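Long-range contacts in putative O-GlcNAcase nagJ (Clostridium perfringens, PDB 6PV5), which probably acts as a hexosaminidase of glycoside hydrolase family 84, here represented by its catalytic barrel with its N-terminal and post-catalytic domains: residues V317-N322 with A361-K366; S298-W303 with P334-P339; I368-T373 with N393-K398. All coordinates share one frame; numbering follows the deposited sequence.

Contact 1 (V317-N322 with A361-K366)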
loop_
_atom_site.group_PDB
_atom_site.type_symbol
_atom_site.label_atom_id
_atom_site.label_comp_id
_atom_site.label_asym_id
_atom_site.label_seq_id
_atom_site.Cartn_x
_atom_site.Cartn_y
_atom_site.Cartn_z
ATOM N N VAL A 317 25.556 3.688 17.478
ATOM C CA VAL A 317 24.451 3.208 18.304
ATOM C C VAL A 317 23.770 2.052 17.583
ATOM O O VAL A 317 23.517 1.022 18.200
ATOM C CB VAL A 317 23.452 4.323 18.680
ATOM C CG1 VAL A 317 22.077 3.776 19.049
ATOM C CG2 VAL A 317 23.994 5.225 19.778
ATOM N N LEU A 318 23.547 2.211 16.268
ATOM C CA LEU A 318 22.894 1.188 15.460
ATOM C C LEU A 318 23.742 -0.084 15.350
ATOM O O LEU A 318 23.195 -1.188 15.361
ATOM C CB LEU A 318 22.584 1.728 14.052
ATOM C CG LEU A 318 21.476 2.785 13.919
ATOM C CD1 LEU A 318 21.347 3.235 12.465
ATOM C CD2 LEU A 318 20.125 2.249 14.390
ATOM N N ASN A 319 25.056 0.064 15.130
ATOM C CA ASN A 319 25.933 -1.100 14.952
ATOM C C ASN A 319 26.029 -1.898 16.259
ATOM O O ASN A 319 25.940 -3.121 16.251
ATOM C CB ASN A 319 27.360 -0.723 14.527
ATOM C CG ASN A 319 27.471 -0.003 13.195
ATOM O OD1 ASN A 319 26.675 -0.206 12.276
ATOM N ND2 ASN A 319 28.488 0.830 13.073
ATOM N N ARG A 320 26.150 -1.185 17.378
ATOM C CA ARG A 320 26.178 -1.806 18.691
ATOM C C ARG A 320 24.875 -2.556 18.953
ATOM O O ARG A 320 24.915 -3.707 19.392
ATOM C CB ARG A 320 26.458 -0.762 19.768
ATOM C CG ARG A 320 27.109 -1.346 21.018
ATOM C CD ARG A 320 27.241 -0.287 22.094
ATOM N NE ARG A 320 27.328 -0.897 23.414
ATOM C CZ ARG A 320 27.453 -0.208 24.538
ATOM N NH1 ARG A 320 27.522 1.109 24.502
ATOM N NH2 ARG A 320 27.508 -0.831 25.703
ATOM N N PHE A 321 23.729 -1.920 18.644
ATOM C CA PHE A 321 22.438 -2.538 18.885
ATOM C C PHE A 321 22.320 -3.797 18.040
ATOM O O PHE A 321 21.802 -4.818 18.499
ATOM C CB PHE A 321 21.279 -1.564 18.627
ATOM C CG PHE A 321 19.914 -2.126 18.952
ATOM C CD1 PHE A 321 19.354 -1.949 20.205
ATOM C CD2 PHE A 321 19.200 -2.850 18.008
ATOM C CE1 PHE A 321 18.095 -2.464 20.500
ATOM C CE2 PHE A 321 17.947 -3.371 18.305
ATOM C CZ PHE A 321 17.395 -3.178 19.553
ATOM N N ASN A 322 22.783 -3.694 16.789
ATOM C CA ASN A 322 22.745 -4.793 15.840
ATOM C C ASN A 322 23.613 -5.947 16.361
ATOM O O ASN A 322 23.256 -7.120 16.222
ATOM C CB ASN A 322 23.256 -4.296 14.487
ATOM C CG ASN A 322 23.078 -5.279 13.360
ATOM O OD1 ASN A 322 21.990 -5.813 13.148
ATOM N ND2 ASN A 322 24.123 -5.466 12.578
ATOM N N ALA A 361 26.776 6.610 6.356
ATOM C CA ALA A 361 26.824 5.473 5.451
ATOM C C ALA A 361 28.128 4.677 5.609
ATOM O O ALA A 361 28.121 3.450 5.534
ATOM C CB ALA A 361 26.638 5.931 4.022
ATOM N N GLU A 362 29.247 5.381 5.790
ATOM C CA GLU A 362 30.553 4.744 5.882
ATOM C C GLU A 362 30.635 3.917 7.161
ATOM O O GLU A 362 31.178 2.825 7.133
ATOM C CB GLU A 362 31.667 5.793 5.858
ATOM N N THR A 363 30.064 4.427 8.264
ATOM C CA THR A 363 30.113 3.741 9.547
ATOM C C THR A 363 29.155 2.551 9.630
ATOM O O THR A 363 29.460 1.586 10.319
ATOM C CB THR A 363 29.813 4.705 10.696
ATOM O OG1 THR A 363 30.652 5.827 10.468
ATOM C CG2 THR A 363 30.073 4.134 12.071
ATOM N N LEU A 364 27.997 2.607 8.960
ATOM C CA LEU A 364 26.883 1.722 9.286
ATOM C C LEU A 364 27.092 0.334 8.688
ATOM O O LEU A 364 27.340 0.236 7.497
ATOM C CB LEU A 364 25.596 2.339 8.724
ATOM C CG LEU A 364 24.298 1.623 9.097
ATOM C CD1 LEU A 364 24.003 1.812 10.582
ATOM C CD2 LEU A 364 23.123 2.124 8.249
ATOM N N ASP A 365 26.897 -0.730 9.499
ATOM C CA ASP A 365 26.974 -2.112 9.042
ATOM C C ASP A 365 26.029 -2.390 7.873
ATOM O O ASP A 365 24.833 -2.089 7.931
ATOM C CB ASP A 365 26.509 -3.097 10.121
ATOM C CG ASP A 365 27.358 -3.230 11.376
ATOM O OD1 ASP A 365 28.491 -2.684 11.405
ATOM O OD2 ASP A 365 26.874 -3.909 12.326
ATOM N N LYS A 366 26.539 -3.136 6.893
ATOM C CA LYS A 366 25.884 -3.366 5.615
ATOM C C LYS A 366 24.609 -4.204 5.723
ATOM O O LYS A 366 23.774 -4.177 4.810
ATOM C CB LYS A 366 26.850 -3.939 4.574
ATOM C CG LYS A 366 27.918 -2.966 4.080
ATOM C CD LYS A 366 28.456 -3.299 2.697
ATOM C CE LYS A 366 29.910 -2.926 2.464
ATOM N NZ LYS A 366 30.251 -1.584 3.004
#
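Asn319 reads the end of a neighbouring helix with both halves of its carboxamide. Its OD1 accepts a nearly straight bond from Asp365 N (2.8 Å, 168° at the hydrogen), while its ND2 donates to Thr363 O at 3.0 Å from well above that carbonyl's plane. The amide is thus held at oxygen and nitrogen together, which fixes its rotation and distinguishes its oxygen from its nitrogen. The carboxylate of Asp365 lies stacked on it, the two planes 11° apart, and the acceptors Asn319 OD1 and Asp365 OD1 lie 3.2 Å apart without a bond between them.

The tight, buried part lies beside this polar clasp, where Leu318 CD1 and Leu364 CD1 touch at 3.6 Å. Leu364 reaches there with CG anti to its backbone N (chi1 -174°), and both leucines also pack on Thr337 of the barrel. Toward solvent the grip is looser, with Asn319, Thr363 and Asp365 all partly exposed. Asn322, by contrast, is a buried amide: its ND2 meets the anti lone pair of Asp365 OD2 over a longer 3.2 Å and is shared with Asp367, its stronger partner.

Such side-chain recognition of a helix C-terminus, at the point where Leu364 departs from helical geometry, here joins helices 311-326 and 355-363, consecutive members of the outer helical layer of a (beta/alpha)8 barrel.

Contact 2 (S298-W303 with P334-P339); sequences SFAILW and PLITVP
Thr337 turns its hydroxyl toward the neighbouring strand and donates to Ile301 O over 2.7 Å, nearly in line with the carbonyl. OG1 stands anti to the backbone N (chi1 -167°), which lets the side chain occupy a carbonyl from which Val338 N, the next main-chain donor of Thr337's own strand, stays 3.7 Å away. On the same side of the sheet the indole of Trp303 lies alongside with its CD1 near Thr337 OG1. Ile301 adopts two conformers; in one of them its CG1 meets Leu335 CD1, the two side chains crossing at a slant, and its CG2 tops one face of the indole, offset toward the rim.

The opposite side of the sheet carries Ala300, Leu302, Ile336 and Val338. Ala300 CB and Ile336 CB sit abreast at 3.8 Å, and farther along Val338 CG1 presses on Leu302 CG at a tight 3.5 Å. These are neighbouring parallel strands of a (beta/alpha)8 barrel, joined through helix 311-326 as a beta-alpha-beta crossover. Ile301 and Thr337 look out at Leu318 of that helix, whereas the other four line the barrel interior.

Main-chain bonds frame this side-chain pattern. Ile301 N donates to Ile336 O at 2.9 Å, Ile336 N to Phe299 O at 3.2 Å along a more bent path (137° at the hydrogen), and Trp303 N to Val338 O at 2.9 Å. At the other end a water takes the N-H of Phe299 and reaches Pro334 O. Beyond Trp303 comes Asp305, the predicted proton donor, whose side chain is about 8 Å from that of Val338.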
loop_
_atom_site.group_PDB
_atom_site.type_symbol
_atom_site.label_atom_id
_atom_site.label_comp_id
_atom_site.label_asym_id
_atom_site.label_seq_id
_atom_site.Cartn_x
_atom_site.Cartn_y
_atom_site.Cartn_z
ATOM N N SER A 298 10.931 -7.931 15.090
ATOM C CA SER A 298 11.492 -6.967 14.144
ATOM C C SER A 298 11.527 -5.577 14.759
ATOM O O SER A 298 10.545 -5.140 15.355
ATOM C CB SER A 298 10.735 -6.918 12.852
ATOM O OG SER A 298 10.883 -8.114 12.093
ATOM N N PHE A 299 12.655 -4.878 14.578
ATOM C CA PHE A 299 12.882 -3.601 15.226
ATOM C C PHE A 299 13.395 -2.583 14.206
ATOM O O PHE A 299 14.017 -2.933 13.200
ATOM C CB PHE A 299 13.909 -3.732 16.353
ATOM C CG PHE A 299 13.539 -4.730 17.421
ATOM C CD1 PHE A 299 13.625 -6.094 17.187
ATOM C CD2 PHE A 299 13.075 -4.300 18.653
ATOM C CE1 PHE A 299 13.263 -7.009 18.165
ATOM C CE2 PHE A 299 12.709 -5.216 19.625
ATOM C CZ PHE A 299 12.800 -6.565 19.379
ATOM N N ALA A 300 13.151 -1.307 14.510
ATOM C CA ALA A 300 13.665 -0.224 13.695
ATOM C C ALA A 300 14.046 0.887 14.644
ATOM O O ALA A 300 13.350 1.120 15.627
ATOM C CB ALA A 300 12.616 0.231 12.694
ATOM N N ILE A 301 15.188 1.516 14.370
ATOM C CA ILE A 301 15.556 2.717 15.093
ATOM C C ILE A 301 15.609 3.853 14.075
ATOM O O ILE A 301 16.344 3.770 13.089
ATOM C CB ILE A 301 16.900 2.542 15.832
ATOM C CG1 ILE A 301 16.929 1.281 16.702
ATOM C CG2 ILE A 301 17.225 3.793 16.631
ATOM C CD1 ILE A 301 18.226 1.086 17.459
ATOM N N LEU A 302 14.840 4.912 14.345
ATOM C CA LEU A 302 14.619 5.991 13.388
ATOM C C LEU A 302 15.384 7.231 13.843
ATOM O O LEU A 302 15.347 7.555 15.025
ATOM C CB LEU A 302 13.107 6.265 13.382
ATOM C CG LEU A 302 12.227 5.497 12.384
ATOM C CD1 LEU A 302 12.662 4.073 12.073
ATOM C CD2 LEU A 302 10.751 5.540 12.756
ATOM N N TRP A 303 16.066 7.928 12.911
ATOM C CA TRP A 303 16.602 9.253 13.215
ATOM C C TRP A 303 15.932 10.353 12.387
ATOM O O TRP A 303 16.445 11.462 12.304
ATOM C CB TRP A 303 18.126 9.297 13.036
ATOM C CG TRP A 303 18.845 8.163 13.705
ATOM C CD1 TRP A 303 19.258 6.999 13.123
ATOM C CD2 TRP A 303 19.194 8.067 15.097
ATOM N NE1 TRP A 303 19.859 6.194 14.052
ATOM C CE2 TRP A 303 19.846 6.826 15.270
ATOM C CE3 TRP A 303 19.052 8.916 16.205
ATOM C CZ2 TRP A 303 20.344 6.413 16.507
ATOM C CZ3 TRP A 303 19.530 8.503 17.433
ATOM C CH2 TRP A 303 20.165 7.268 17.573
ATOM N N PRO A 334 16.694 -8.536 10.617
ATOM C CA PRO A 334 17.626 -7.409 10.460
ATOM C C PRO A 334 17.053 -6.089 10.976
ATOM O O PRO A 334 15.851 -5.864 10.882
ATOM C CB PRO A 334 17.833 -7.355 8.939
ATOM C CG PRO A 334 17.663 -8.800 8.515
ATOM C CD PRO A 334 16.487 -9.268 9.359
ATOM N N LEU A 335 17.906 -5.256 11.578
ATOM C CA LEU A 335 17.514 -3.952 12.075
ATOM C C LEU A 335 17.190 -3.056 10.878
ATOM O O LEU A 335 17.740 -3.246 9.792
ATOM C CB LEU A 335 18.693 -3.366 12.850
ATOM C CG LEU A 335 18.490 -1.972 13.451
ATOM C CD1 LEU A 335 17.407 -1.987 14.518
ATOM C CD2 LEU A 335 19.782 -1.443 14.049
ATOM N N ILE A 336 16.286 -2.093 11.099
ATOM C CA ILE A 336 15.862 -1.155 10.070
ATOM C C ILE A 336 16.117 0.242 10.605
ATOM O O ILE A 336 15.924 0.478 11.795
ATOM C CB ILE A 336 14.365 -1.357 9.767
ATOM C CG1 ILE A 336 14.110 -2.696 9.073
ATOM C CG2 ILE A 336 13.803 -0.172 8.985
ATOM C CD1 ILE A 336 12.636 -3.049 8.948
ATOM N N THR A 337 16.589 1.146 9.739
ATOM C CA THR A 337 16.799 2.513 10.192
ATOM C C THR A 337 16.339 3.510 9.128
ATOM O O THR A 337 16.074 3.138 7.985
ATOM C CB THR A 337 18.264 2.752 10.597
ATOM O OG1 THR A 337 18.339 3.988 11.301
ATOM C CG2 THR A 337 19.223 2.806 9.430
ATOM N N VAL A 338 16.269 4.785 9.525
ATOM C CA VAL A 338 16.085 5.886 8.592
ATOM C C VAL A 338 17.000 7.021 9.033
ATOM O O VAL A 338 17.002 7.413 10.198
ATOM C CB VAL A 338 14.608 6.345 8.447
ATOM C CG1 VAL A 338 14.043 6.860 9.754
ATOM C CG2 VAL A 338 14.462 7.439 7.392
ATOM N N PRO A 339 17.798 7.589 8.103
ATOM C CA PRO A 339 18.766 8.627 8.445
ATOM C C PRO A 339 18.110 9.988 8.674
ATOM O O PRO A 339 16.929 10.173 8.373
ATOM C CB PRO A 339 19.708 8.702 7.233
ATOM C CG PRO A 339 19.191 7.697 6.222
ATOM C CD PRO A 339 17.843 7.207 6.691
HETATM O O HOH W 1 14.792 -6.167 13.433
#

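Contact 3 (I368-T373 with N393-K398)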
loop_
_atom_site.group_PDB
_atom_site.type_symbol
_atom_site.label_atom_id
_atom_site.label_comp_id
_atom_site.label_asym_id
_atom_site.label_seq_id
_atom_site.Cartn_x
_atom_site.Cartn_y
_atom_site.Cartn_z
ATOM N N ILE A 368 22.346 -3.784 7.987
ATOM C CA ILE A 368 21.286 -2.938 8.518
ATOM C C ILE A 368 20.549 -2.301 7.341
ATOM O O ILE A 368 21.186 -1.754 6.453
ATOM C CB ILE A 368 21.840 -1.879 9.486
ATOM C CG1 ILE A 368 22.475 -2.523 10.727
ATOM C CG2 ILE A 368 20.754 -0.866 9.844
ATOM C CD1 ILE A 368 23.296 -1.563 11.584
ATOM N N GLU A 369 19.209 -2.376 7.362
ATOM C CA GLU A 369 18.354 -1.871 6.298
ATOM C C GLU A 369 18.171 -0.370 6.495
ATOM O O GLU A 369 18.088 0.083 7.633
ATOM C CB GLU A 369 17.025 -2.629 6.298
ATOM C CG GLU A 369 17.204 -4.144 6.325
ATOM C CD GLU A 369 17.629 -4.756 4.996
ATOM O OE1 GLU A 369 18.006 -3.988 4.071
ATOM O OE2 GLU A 369 17.568 -5.996 4.869
ATOM N N VAL A 370 18.169 0.379 5.378
ATOM C CA VAL A 370 18.075 1.834 5.382
ATOM C C VAL A 370 16.947 2.277 4.448
ATOM O O VAL A 370 16.934 1.920 3.268
ATOM C CB VAL A 370 19.400 2.524 5.005
ATOM C CG1 VAL A 370 19.292 4.042 5.082
ATOM C CG2 VAL A 370 20.536 2.080 5.918
ATOM N N MET A 371 16.038 3.093 5.008
ATOM C CA MET A 371 14.872 3.624 4.312
ATOM C C MET A 371 15.188 5.027 3.809
ATOM O O MET A 371 15.887 5.798 4.463
ATOM C CB MET A 371 13.641 3.659 5.237
ATOM C CG MET A 371 13.164 2.243 5.589
ATOM S SD MET A 371 11.647 2.127 6.616
ATOM C CE MET A 371 12.114 2.942 8.139
ATOM N N TRP A 372 14.691 5.335 2.614
ATOM C CA TRP A 372 14.753 6.704 2.141
ATOM C C TRP A 372 13.486 6.984 1.340
ATOM O O TRP A 372 12.753 6.048 1.004
ATOM C CB TRP A 372 16.062 6.931 1.354
ATOM C CG TRP A 372 15.973 7.049 -0.140
ATOM C CD1 TRP A 372 16.301 8.153 -0.880
ATOM C CD2 TRP A 372 15.651 6.015 -1.092
ATOM N NE1 TRP A 372 16.184 7.884 -2.222
ATOM C CE2 TRP A 372 15.758 6.592 -2.382
ATOM C CE3 TRP A 372 15.246 4.676 -0.988
ATOM C CZ2 TRP A 372 15.489 5.876 -3.548
ATOM C CZ3 TRP A 372 14.987 3.968 -2.140
ATOM C CH2 TRP A 372 15.103 4.554 -3.403
ATOM N N THR A 373 13.211 8.267 1.066
ATOM C CA THR A 373 11.905 8.595 0.500
ATOM C C THR A 373 11.962 8.828 -1.012
ATOM O O THR A 373 10.917 9.040 -1.638
ATOM C CB THR A 373 11.295 9.800 1.234
ATOM O OG1 THR A 373 12.201 10.899 1.092
ATOM C CG2 THR A 373 11.018 9.523 2.700
ATOM N N ASN A 393 24.380 3.358 -4.373
ATOM C CA ASN A 393 25.822 3.461 -4.566
ATOM C C ASN A 393 26.491 4.116 -3.368
ATOM O O ASN A 393 27.599 3.741 -3.004
ATOM C CB ASN A 393 26.206 4.132 -5.882
ATOM C CG ASN A 393 26.015 3.188 -7.052
ATOM O OD1 ASN A 393 25.929 1.968 -6.876
ATOM N ND2 ASN A 393 25.937 3.741 -8.251
ATOM N N VAL A 394 25.814 5.079 -2.742
ATOM C CA VAL A 394 26.423 5.755 -1.608
ATOM C C VAL A 394 26.403 4.819 -0.397
ATOM O O VAL A 394 27.344 4.822 0.388
ATOM C CB VAL A 394 25.723 7.099 -1.311
ATOM C CG1 VAL A 394 26.236 7.744 -0.034
ATOM C CG2 VAL A 394 25.835 8.060 -2.490
ATOM N N TYR A 395 25.324 4.028 -0.252
ATOM C CA TYR A 395 25.086 3.233 0.948
ATOM C C TYR A 395 25.639 1.816 0.791
ATOM O O TYR A 395 25.662 1.053 1.760
ATOM C CB TYR A 395 23.592 3.230 1.314
ATOM C CG TYR A 395 23.216 4.333 2.271
ATOM C CD1 TYR A 395 22.768 5.566 1.814
ATOM C CD2 TYR A 395 23.307 4.141 3.640
ATOM C CE1 TYR A 395 22.449 6.583 2.699
ATOM C CE2 TYR A 395 22.981 5.141 4.537
ATOM C CZ TYR A 395 22.565 6.372 4.064
ATOM O OH TYR A 395 22.266 7.364 4.951
ATOM N N ASN A 396 26.034 1.449 -0.434
ATOM C CA ASN A 396 26.707 0.178 -0.661
ATOM C C ASN A 396 25.772 -0.980 -0.318
ATOM O O ASN A 396 26.227 -1.993 0.212
ATOM C CB ASN A 396 28.006 0.082 0.154
ATOM C CG ASN A 396 29.062 1.024 -0.375
ATOM O OD1 ASN A 396 29.468 0.892 -1.530
ATOM N ND2 ASN A 396 29.462 1.998 0.435
ATOM N N ARG A 397 24.468 -0.800 -0.599
ATOM C CA ARG A 397 23.448 -1.787 -0.281
ATOM C C ARG A 397 22.154 -1.396 -0.989
ATOM O O ARG A 397 21.956 -0.235 -1.346
ATOM C CB ARG A 397 23.218 -1.873 1.235
ATOM C CG ARG A 397 22.523 -0.645 1.812
ATOM C CD ARG A 397 22.599 -0.484 3.315
ATOM N NE ARG A 397 23.901 0.024 3.704
ATOM C CZ ARG A 397 24.410 -0.069 4.931
ATOM N NH1 ARG A 397 23.720 -0.661 5.896
ATOM N NH2 ARG A 397 25.606 0.429 5.192
ATOM N N LYS A 398 21.298 -2.395 -1.195
ATOM C CA LYS A 398 19.934 -2.174 -1.635
ATOM C C LYS A 398 19.156 -1.372 -0.588
ATOM O O LYS A 398 19.175 -1.668 0.600
ATOM C CB LYS A 398 19.265 -3.507 -1.943
ATOM C CG LYS A 398 19.682 -4.124 -3.264
ATOM C CD LYS A 398 18.808 -5.308 -3.592
ATOM C CE LYS A 398 19.085 -5.928 -4.939
ATOM N NZ LYS A 398 17.880 -6.628 -5.440
HETATM O O HOH W 2 18.168 -1.169 3.072
#
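Arg397 NH1 is gripped by two carbonyl oxygens: Ile368 O across the contact, at 2.8 Å, and Asp365 O, in the loop that leads to strand 369-372. The bond to Ile368 uses a lone pair of the carbonyl and lies in the guanidinium plane. Arg397 NE in turn donates to Tyr395 O at 2.8 Å, almost straight at 170°, and NH2 reaches Leu364 O, so four main-chain oxygens fix the position and rotation of the group. The chain bends at chi3 (78°), which brings NE back to Tyr395 O at the C-terminal end of helix 385-395.

Beside this polar knot, Val370 presents its methyls to Tyr395. CG1 stands over one face of the phenol ring, 4.3 Å from the centroid, as a CH-pi contact, while CG2 lies 4.2 Å from Arg397 CD. A water bridges the backbones on the other flank, accepting from Val370 N and lying 2.7 Å from Lys398 O and 3.0 Å from Glu369 OE1; the carboxylate of Glu369 also pairs with Lys187.

The contact thus fastens the C-terminal end of helix 385-395 to barrel strand 369-372, with helix 355-363 packed on Tyr395 and strand 399-403 on Val370.

In the fold
Followed from the N terminus, the chain enters contact 2 on strand 298-302, passes through helix 311-326, where contact 1 opens, and returns to strand 336-338, closing contact 2. Contact 1 closes later, at the end of helix 355-363, so the two cross. Strand 369-372 then opens contact 3, which closes in series at the end of helix 385-395. Contact 2 builds the barrel wall and contact 1 ties two helices outside it, helix 311-326 lying against the strands of contact 2. Contact 3 binds the next strand to its helix, and Arg397 reaches the loop that ends contact 1. Contacts 2 and 3 share the sheet, where Leu335 and Thr337 bond to the backbone of Glu369. Three successive barrel strands are thereby linked.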